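Local structure of non-toxic crystal protein (2D42) at residues S70-S76 / D140-V146; D137-S141 / V155-E159. The protein is a parasporal crystal protein described as non-toxic, although its fold closely resembles that of the beta-pore-forming toxins. All blocks are in the same frame, centred on the assembly; numbering follows the deposited sequence.

Contact 1 of 2, residues S70-S76 / D140-V146; sequences SLEGVFS and DSQTIRV
Strands 71-76 and 140-146 run antiparallel, their axes at 155°, with Leu71, Gly73 and Phe75 forming hydrogen-bonded pairs with Val146, Ile144 and Gln142, and Glu72, Val74 and Ser76 forming non-hydrogen-bonded pairs with Arg145, Thr143 and Ser141. Six backbone bonds make the ladder, among them Gly73 N to Ile144 O at 2.7 Å and the longer Leu71 N to Val146 O at 3.2 Å; Val146 O also accepts a bond from Asn65 ND2. Side chains alternate between two faces. On the mostly polar, exposed face of Glu72, Val74 and Arg145, Glu72 OE2 offers its syn lone pair to Arg145 NE in a salt bridge of 3.1 Å. The bond is bent, the carboxylate and guanidinium planes stand 89° apart, and NE alone makes it. Arg145 places CG anti to its own nitrogen (chi1 177°), which brings Arg145 CG close to both Glu72 OE2 and, at 3.2 Å, Ser70 OG. Farther along the same face, Val74 CG2 rests on both branches of Thr143, 3.7 Å from OG1. The face of Leu71, Phe75, Gln142, Ile144 and Val146 is largely apolar: Leu71 CD1 lies alongside Val146, 4.0 Å from its CB, and Phe75 CE2 approaches Ile144 CG2 at 4.2 Å. Gly73, lacking a side chain, lets Ile144 CG2 settle 3.6 Å from Gly73 O. Gln142 bends away along its own strand, where NE2 bonds to Thr143 O with that oxygen in the amide plane. Phe75 also touches Arg61 and Ile63 of strand 54-65, while Gln142 and Ile144 lean on strand 219-244. An exposed, mostly polar face backed by a largely apolar one marks this as one wall of a layered beta structure, consistent with the elongated, strand-rich architecture of the aerolysin/ETX-type beta-pore-forming toxins.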
ATOM      1  N   SER A  70     -38.003 -30.914  21.488  1.00 42.92           N
ATOM      2  CA  SER A  70     -37.068 -29.828  21.233  1.00 42.65           C
ATOM      3  C   SER A  70     -35.660 -30.404  21.108  1.00 41.63           C
ATOM      4  O   SER A  70     -35.343 -31.414  21.731  1.00 42.11           O
ATOM      5  CB  SER A  70     -37.126 -28.823  22.390  1.00 42.24           C
ATOM      6  OG  SER A  70     -36.009 -27.957  22.389  1.00 44.87           O
ATOM      7  N   LEU A  71     -34.819 -29.773  20.294  1.00 39.77           N
ATOM      8  CA  LEU A  71     -33.452 -30.249  20.122  1.00 38.11           C
ATOM      9  C   LEU A  71     -32.491 -29.083  19.961  1.00 37.02           C
ATOM     10  O   LEU A  71     -32.886 -28.005  19.513  1.00 38.52           O
ATOM     11  CB  LEU A  71     -33.363 -31.178  18.904  1.00 37.50           C
ATOM     12  CG  LEU A  71     -33.652 -30.623  17.505  1.00 36.19           C
ATOM     13  CD1 LEU A  71     -32.481 -29.765  17.023  1.00 34.16           C
ATOM     14  CD2 LEU A  71     -33.867 -31.778  16.547  1.00 36.19           C
ATOM     15  N   GLU A  72     -31.236 -29.296  20.343  1.00 36.17           N
ATOM     16  CA  GLU A  72     -30.222 -28.262  20.223  1.00 34.47           C
ATOM     17  C   GLU A  72     -29.575 -28.364  18.849  1.00 34.38           C
ATOM     18  O   GLU A  72     -29.242 -29.455  18.382  1.00 33.26           O
ATOM     19  CB  GLU A  72     -29.148 -28.420  21.302  1.00 35.97           C
ATOM     20  CG  GLU A  72     -29.653 -28.262  22.727  1.00 39.06           C
ATOM     21  CD  GLU A  72     -30.326 -26.918  22.966  1.00 41.54           C
ATOM     22  OE1 GLU A  72     -29.641 -25.878  22.852  1.00 40.11           O
ATOM     23  OE2 GLU A  72     -31.541 -26.907  23.264  1.00 42.86           O
ATOM     24  N   GLY A  73     -29.409 -27.223  18.199  1.00 32.17           N
ATOM     25  CA  GLY A  73     -28.790 -27.207  16.891  1.00 29.67           C
ATOM     26  C   GLY A  73     -27.582 -26.296  16.949  1.00 27.97           C
ATOM     27  O   GLY A  73     -27.518 -25.399  17.781  1.00 28.33           O
ATOM     28  N   VAL A  74     -26.611 -26.535  16.084  1.00 26.20           N
ATOM     29  CA  VAL A  74     -25.420 -25.703  16.052  1.00 26.27           C
ATOM     30  C   VAL A  74     -25.011 -25.486  14.603  1.00 26.25           C
ATOM     31  O   VAL A  74     -24.848 -26.447  13.846  1.00 23.55           O
ATOM     32  CB  VAL A  74     -24.232 -26.358  16.814  1.00 27.29           C
ATOM     33  CG1 VAL A  74     -22.966 -25.542  16.602  1.00 27.54           C
ATOM     34  CG2 VAL A  74     -24.535 -26.420  18.315  1.00 29.59           C
ATOM     35  N   PHE A  75     -24.889 -24.219  14.225  1.00 25.77           N
ATOM     36  CA  PHE A  75     -24.456 -23.846  12.887  1.00 26.94           C
ATOM     37  C   PHE A  75     -22.974 -23.502  12.993  1.00 26.20           C
ATOM     38  O   PHE A  75     -22.596 -22.589  13.726  1.00 24.47           O
ATOM     39  CB  PHE A  75     -25.205 -22.607  12.382  1.00 25.75           C
ATOM     40  CG  PHE A  75     -26.654 -22.851  12.071  1.00 27.01           C
ATOM     41  CD1 PHE A  75     -27.022 -23.602  10.961  1.00 27.98           C
ATOM     42  CD2 PHE A  75     -27.651 -22.316  12.878  1.00 27.42           C
ATOM     43  CE1 PHE A  75     -28.364 -23.816  10.657  1.00 28.03           C
ATOM     44  CE2 PHE A  75     -29.004 -22.526  12.581  1.00 27.45           C
ATOM     45  CZ  PHE A  75     -29.356 -23.276  11.469  1.00 27.07           C
ATOM     46  N   SER A  76     -22.136 -24.244  12.283  1.00 24.45           N
ATOM     47  CA  SER A  76     -20.710 -23.962  12.287  1.00 24.24           C
ATOM     48  C   SER A  76     -20.323 -23.483  10.883  1.00 26.21           C
ATOM     49  O   SER A  76     -20.347 -24.254   9.921  1.00 24.51           O
ATOM     50  CB  SER A  76     -19.910 -25.210  12.652  1.00 23.96           C
ATOM     51  OG  SER A  76     -18.537 -24.968  12.428  1.00 25.71           O
ATOM     52  N   ASP A 140     -17.313 -18.842  12.424  1.00 29.70           N
ATOM     53  CA  ASP A 140     -18.259 -18.523  13.484  1.00 32.32           C
ATOM     54  C   ASP A 140     -19.236 -19.667  13.663  1.00 30.96           C
ATOM     55  O   ASP A 140     -19.443 -20.474  12.753  1.00 31.66           O
ATOM     56  CB  ASP A 140     -19.034 -17.239  13.153  1.00 33.52           C
ATOM     57  CG  ASP A 140     -18.169 -15.998  13.241  1.00 35.96           C
ATOM     58  OD1 ASP A 140     -17.826 -15.592  14.366  1.00 39.52           O
ATOM     59  OD2 ASP A 140     -17.820 -15.431  12.187  1.00 37.53           O
ATOM     60  N   SER A 141     -19.832 -19.743  14.845  1.00 29.18           N
ATOM     61  CA  SER A 141     -20.803 -20.785  15.121  1.00 31.48           C
ATOM     62  C   SER A 141     -21.934 -20.182  15.923  1.00 29.88           C
ATOM     63  O   SER A 141     -21.795 -19.099  16.485  1.00 32.60           O
ATOM     64  CB  SER A 141     -20.167 -21.935  15.902  1.00 31.46           C
ATOM     65  OG  SER A 141     -19.893 -21.545  17.235  1.00 37.06           O
ATOM     66  N   GLN A 142     -23.057 -20.880  15.970  1.00 29.46           N
ATOM     67  CA  GLN A 142     -24.216 -20.401  16.707  1.00 30.39           C
ATOM     68  C   GLN A 142     -25.075 -21.566  17.165  1.00 30.55           C
ATOM     69  O   GLN A 142     -25.495 -22.396  16.355  1.00 30.46           O
ATOM     70  CB  GLN A 142     -25.061 -19.481  15.825  1.00 30.55           C
ATOM     71  CG  GLN A 142     -26.407 -19.089  16.435  1.00 32.67           C
ATOM     72  CD  GLN A 142     -26.266 -18.119  17.582  1.00 34.03           C
ATOM     73  OE1 GLN A 142     -25.786 -17.002  17.404  1.00 35.50           O
ATOM     74  NE2 GLN A 142     -26.677 -18.539  18.773  1.00 35.22           N
ATOM     75  N   THR A 143     -25.343 -21.620  18.463  1.00 30.51           N
ATOM     76  CA  THR A 143     -26.165 -22.677  19.017  1.00 30.95           C
ATOM     77  C   THR A 143     -27.587 -22.160  19.082  1.00 30.35           C
ATOM     78  O   THR A 143     -27.815 -20.984  19.354  1.00 30.00           O
ATOM     79  CB  THR A 143     -25.685 -23.065  20.420  1.00 33.27           C
ATOM     80  OG1 THR A 143     -24.293 -23.399  20.356  1.00 35.26           O
ATOM     81  CG2 THR A 143     -26.458 -24.271  20.931  1.00 32.44           C
ATOM     82  N   ILE A 144     -28.542 -23.044  18.838  1.00 31.74           N
ATOM     83  CA  ILE A 144     -29.941 -22.657  18.821  1.00 32.50           C
ATOM     84  C   ILE A 144     -30.820 -23.789  19.319  1.00 32.49           C
ATOM     85  O   ILE A 144     -30.485 -24.957  19.161  1.00 31.56           O
ATOM     86  CB  ILE A 144     -30.377 -22.309  17.373  1.00 34.50           C
ATOM     87  CG1 ILE A 144     -31.797 -21.760  17.367  1.00 36.60           C
ATOM     88  CG2 ILE A 144     -30.293 -23.550  16.487  1.00 34.31           C
ATOM     89  CD1 ILE A 144     -31.916 -20.432  18.065  1.00 38.72           C
ATOM     90  N   ARG A 145     -31.946 -23.441  19.925  1.00 33.03           N
ATOM     91  CA  ARG A 145     -32.869 -24.453  20.394  1.00 33.27           C
ATOM     92  C   ARG A 145     -34.001 -24.478  19.395  1.00 31.10           C
ATOM     93  O   ARG A 145     -34.721 -23.494  19.234  1.00 31.25           O
ATOM     94  CB  ARG A 145     -33.404 -24.118  21.787  1.00 38.36           C
ATOM     95  CG  ARG A 145     -34.439 -25.118  22.282  1.00 43.86           C
ATOM     96  CD  ARG A 145     -34.784 -24.903  23.749  1.00 49.67           C
ATOM     97  NE  ARG A 145     -33.626 -25.133  24.611  1.00 54.27           N
ATOM     98  CZ  ARG A 145     -33.661 -25.099  25.939  1.00 57.31           C
ATOM     99  NH1 ARG A 145     -34.801 -24.841  26.571  1.00 57.97           N
ATOM    100  NH2 ARG A 145     -32.556 -25.328  26.638  1.00 58.35           N
ATOM    101  N   VAL A 146     -34.151 -25.599  18.706  1.00 29.00           N
ATOM    102  CA  VAL A 146     -35.202 -25.710  17.713  1.00 28.26           C
ATOM    103  C   VAL A 146     -36.409 -26.417  18.290  1.00 30.40           C
ATOM    104  O   VAL A 146     -36.372 -27.619  18.556  1.00 30.60           O
ATOM    105  CB  VAL A 146     -34.737 -26.485  16.476  1.00 26.40           C
ATOM    106  CG1 VAL A 146     -35.802 -26.397  15.402  1.00 23.85           C
ATOM    107  CG2 VAL A 146     -33.406 -25.926  15.981  1.00 24.85           C
TER

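Contact 2 of 2, residues D137-S141 / V155-E159; sequences DFRDS and VYTLE
Phe138 and Asp140 of strand 137-141 face Tyr156 and Leu158 of strand 155-159 with no backbone pairing, the side chains filling the gap, the two strand axes being 9.6 Å apart at their closest and inclined at 140°. The dense part gathers Phe138, Leu158 and Tyr156. Methyl CD1 of Leu158 sits over one face of the Phe138 ring in a CH-pi contact, 3.8 Å from the ring centroid and shifted toward the rim near CZ, while CD2 reaches CE2 of the same ring at 3.8 Å. The two side chains cross at about a right angle, the leucine presenting its branched end to the ring. Beside them Tyr156 spans the gap: with CG anti to its own nitrogen (chi1 -166°), the ring extends across until its hydroxyl comes within 3.3 Å of Phe138 CB. That hydroxyl donates to Asp140 OD2, which lies at the ring edge and in its plane; the modelled separation of Tyr156 OH and Asp140 OD2, 2.4 Å, is too short to be taken literally. The carboxylate is turned 66° from the ring, and the same OD2 also bonds to Thr236 OG1. Phe77 stacks on the tyrosine ring, and Leu58 touches both Tyr156 and Leu158, so the inner side is well covered. The looser side belongs to strand 137-141, where the side chains of Arg139 and Ser141 turn from the partner strand and both residues are exposed. Asp140 stands at this margin, partly exposed, its CB still 3.6 Å from Tyr156 CE1. The chemistry therefore joins two layers of strands by apolar packing and a hydroxyl-carboxylate bond of doubtful length: two hydroxyls meet one oxygen of Asp140, giving the polar tip of a buried tyrosine a partner, which would be consistent with an ionised carboxylate.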
ATOM      1  N   ASP A 137     -10.233 -15.414   6.769  1.00 35.73           N
ATOM      2  CA  ASP A 137     -10.895 -16.678   7.098  1.00 38.09           C
ATOM      3  C   ASP A 137     -11.928 -16.477   8.205  1.00 36.97           C
ATOM      4  O   ASP A 137     -11.606 -16.553   9.386  1.00 38.18           O
ATOM      5  CB  ASP A 137      -9.871 -17.725   7.557  1.00 40.48           C
ATOM      6  CG  ASP A 137      -8.853 -18.066   6.482  1.00 42.98           C
ATOM      7  OD1 ASP A 137      -9.249 -18.567   5.413  1.00 44.88           O
ATOM      8  OD2 ASP A 137      -7.651 -17.836   6.710  1.00 46.08           O
ATOM      9  N   PHE A 138     -13.173 -16.237   7.821  1.00 35.02           N
ATOM     10  CA  PHE A 138     -14.223 -16.026   8.803  1.00 32.84           C
ATOM     11  C   PHE A 138     -14.790 -17.348   9.297  1.00 33.43           C
ATOM     12  O   PHE A 138     -15.284 -18.163   8.516  1.00 34.15           O
ATOM     13  CB  PHE A 138     -15.332 -15.155   8.207  1.00 30.58           C
ATOM     14  CG  PHE A 138     -14.869 -13.782   7.810  1.00 29.18           C
ATOM     15  CD1 PHE A 138     -14.515 -12.851   8.778  1.00 29.09           C
ATOM     16  CD2 PHE A 138     -14.759 -13.431   6.465  1.00 29.08           C
ATOM     17  CE1 PHE A 138     -14.052 -11.584   8.419  1.00 28.16           C
ATOM     18  CE2 PHE A 138     -14.299 -12.168   6.092  1.00 27.10           C
ATOM     19  CZ  PHE A 138     -13.944 -11.242   7.072  1.00 28.41           C
ATOM     20  N   ARG A 139     -14.700 -17.554  10.608  1.00 31.92           N
ATOM     21  CA  ARG A 139     -15.198 -18.761  11.244  1.00 32.82           C
ATOM     22  C   ARG A 139     -16.085 -18.335  12.406  1.00 32.67           C
ATOM     23  O   ARG A 139     -15.665 -17.555  13.261  1.00 30.32           O
ATOM     24  CB  ARG A 139     -14.040 -19.617  11.780  1.00 36.24           C
ATOM     25  CG  ARG A 139     -13.031 -20.090  10.734  1.00 42.85           C
ATOM     26  CD  ARG A 139     -12.079 -21.132  11.341  1.00 47.90           C
ATOM     27  NE  ARG A 139     -11.021 -21.551  10.422  1.00 50.90           N
ATOM     28  CZ  ARG A 139      -9.973 -20.799  10.091  1.00 53.36           C
ATOM     29  NH1 ARG A 139      -9.060 -21.259   9.246  1.00 54.57           N
ATOM     30  NH2 ARG A 139      -9.832 -19.587  10.611  1.00 54.50           N
ATOM     31  N   ASP A 140     -17.313 -18.842  12.424  1.00 29.70           N
ATOM     32  CA  ASP A 140     -18.259 -18.523  13.484  1.00 32.32           C
ATOM     33  C   ASP A 140     -19.236 -19.667  13.663  1.00 30.96           C
ATOM     34  O   ASP A 140     -19.443 -20.474  12.753  1.00 31.66           O
ATOM     35  CB  ASP A 140     -19.034 -17.239  13.153  1.00 33.52           C
ATOM     36  CG  ASP A 140     -18.169 -15.998  13.241  1.00 35.96           C
ATOM     37  OD1 ASP A 140     -17.826 -15.592  14.366  1.00 39.52           O
ATOM     38  OD2 ASP A 140     -17.820 -15.431  12.187  1.00 37.53           O
ATOM     39  N   SER A 141     -19.832 -19.743  14.845  1.00 29.18           N
ATOM     40  CA  SER A 141     -20.803 -20.785  15.121  1.00 31.48           C
ATOM     41  C   SER A 141     -21.934 -20.182  15.923  1.00 29.88           C
ATOM     42  O   SER A 141     -21.795 -19.099  16.485  1.00 32.60           O
ATOM     43  CB  SER A 141     -20.167 -21.935  15.902  1.00 31.46           C
ATOM     44  OG  SER A 141     -19.893 -21.545  17.235  1.00 37.06           O
ATOM     45  N   VAL A 155     -28.372 -17.693   8.773  1.00 22.66           N
ATOM     46  CA  VAL A 155     -27.770 -16.929   7.681  1.00 22.96           C
ATOM     47  C   VAL A 155     -26.498 -16.266   8.201  1.00 23.36           C
ATOM     48  O   VAL A 155     -26.531 -15.546   9.200  1.00 24.60           O
ATOM     49  CB  VAL A 155     -28.746 -15.829   7.165  1.00 23.89           C
ATOM     50  CG1 VAL A 155     -28.053 -14.946   6.146  1.00 19.82           C
ATOM     51  CG2 VAL A 155     -29.981 -16.484   6.537  1.00 22.82           C
ATOM     52  N   TYR A 156     -25.388 -16.542   7.523  1.00 22.39           N
ATOM     53  CA  TYR A 156     -24.063 -16.009   7.866  1.00 23.82           C
ATOM     54  C   TYR A 156     -23.814 -14.787   6.991  1.00 21.41           C
ATOM     55  O   TYR A 156     -23.755 -14.894   5.761  1.00 23.31           O
ATOM     56  CB  TYR A 156     -23.001 -17.090   7.603  1.00 23.45           C
ATOM     57  CG  TYR A 156     -21.636 -16.824   8.205  1.00 27.48           C
ATOM     58  CD1 TYR A 156     -21.499 -16.179   9.438  1.00 29.17           C
ATOM     59  CD2 TYR A 156     -20.481 -17.277   7.569  1.00 28.06           C
ATOM     60  CE1 TYR A 156     -20.233 -15.997  10.022  1.00 28.90           C
ATOM     61  CE2 TYR A 156     -19.218 -17.105   8.141  1.00 29.17           C
ATOM     62  CZ  TYR A 156     -19.099 -16.471   9.366  1.00 30.71           C
ATOM     63  OH  TYR A 156     -17.853 -16.357   9.954  1.00 31.15           O
ATOM     64  N   THR A 157     -23.696 -13.627   7.630  1.00 22.38           N
ATOM     65  CA  THR A 157     -23.493 -12.363   6.933  1.00 22.09           C
ATOM     66  C   THR A 157     -22.167 -11.685   7.230  1.00 25.60           C
ATOM     67  O   THR A 157     -21.704 -11.662   8.375  1.00 24.96           O
ATOM     68  CB  THR A 157     -24.617 -11.368   7.294  1.00 23.57           C
ATOM     69  OG1 THR A 157     -25.868 -11.903   6.863  1.00 25.58           O
ATOM     70  CG2 THR A 157     -24.388 -10.014   6.633  1.00 24.26           C
ATOM     71  N   LEU A 158     -21.560 -11.134   6.185  1.00 25.24           N
ATOM     72  CA  LEU A 158     -20.309 -10.411   6.327  1.00 25.52           C
ATOM     73  C   LEU A 158     -20.555  -8.939   6.060  1.00 25.88           C
ATOM     74  O   LEU A 158     -21.170  -8.568   5.054  1.00 24.45           O
ATOM     75  CB  LEU A 158     -19.252 -10.909   5.339  1.00 25.63           C
ATOM     76  CG  LEU A 158     -17.992 -10.029   5.250  1.00 27.68           C
ATOM     77  CD1 LEU A 158     -17.223 -10.096   6.562  1.00 29.79           C
ATOM     78  CD2 LEU A 158     -17.107 -10.484   4.100  1.00 27.69           C
ATOM     79  N   GLU A 159     -20.083  -8.097   6.970  1.00 25.32           N
ATOM     80  CA  GLU A 159     -20.206  -6.665   6.791  1.00 25.56           C
ATOM     81  C   GLU A 159     -18.897  -6.255   6.116  1.00 25.95           C
ATOM     82  O   GLU A 159     -17.826  -6.335   6.722  1.00 24.07           O
ATOM     83  CB  GLU A 159     -20.352  -5.978   8.138  1.00 25.63           C
ATOM     84  CG  GLU A 159     -20.601  -4.503   8.051  1.00 30.13           C
ATOM     85  CD  GLU A 159     -21.012  -3.940   9.391  1.00 35.02           C
ATOM     86  OE1 GLU A 159     -20.118  -3.597  10.195  1.00 35.94           O
ATOM     87  OE2 GLU A 159     -22.235  -3.865   9.645  1.00 36.35           O
TER

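Both contacts use strand 129-146 and share Asp140 and Ser141, with centres about 15 Å apart on the same side of the chain's centre. Contact 1 pairs this strand side by side with its sheet neighbour, strand 71-94, and depends on a backbone ladder; contact 2 joins it across the interior to strand 150-185 through side chains. Contact 1 lies farther out, about 41 Å from the chain centre against about 26 Å, and has seven exposed residues of fourteen, with its salt bridge on the exposed face. Contact 2, with one exposed residue of five, relies on aromatic and aliphatic packing plus one uncharged donor. Asp140 lies where the two overlap, and its side chain serves contact 2.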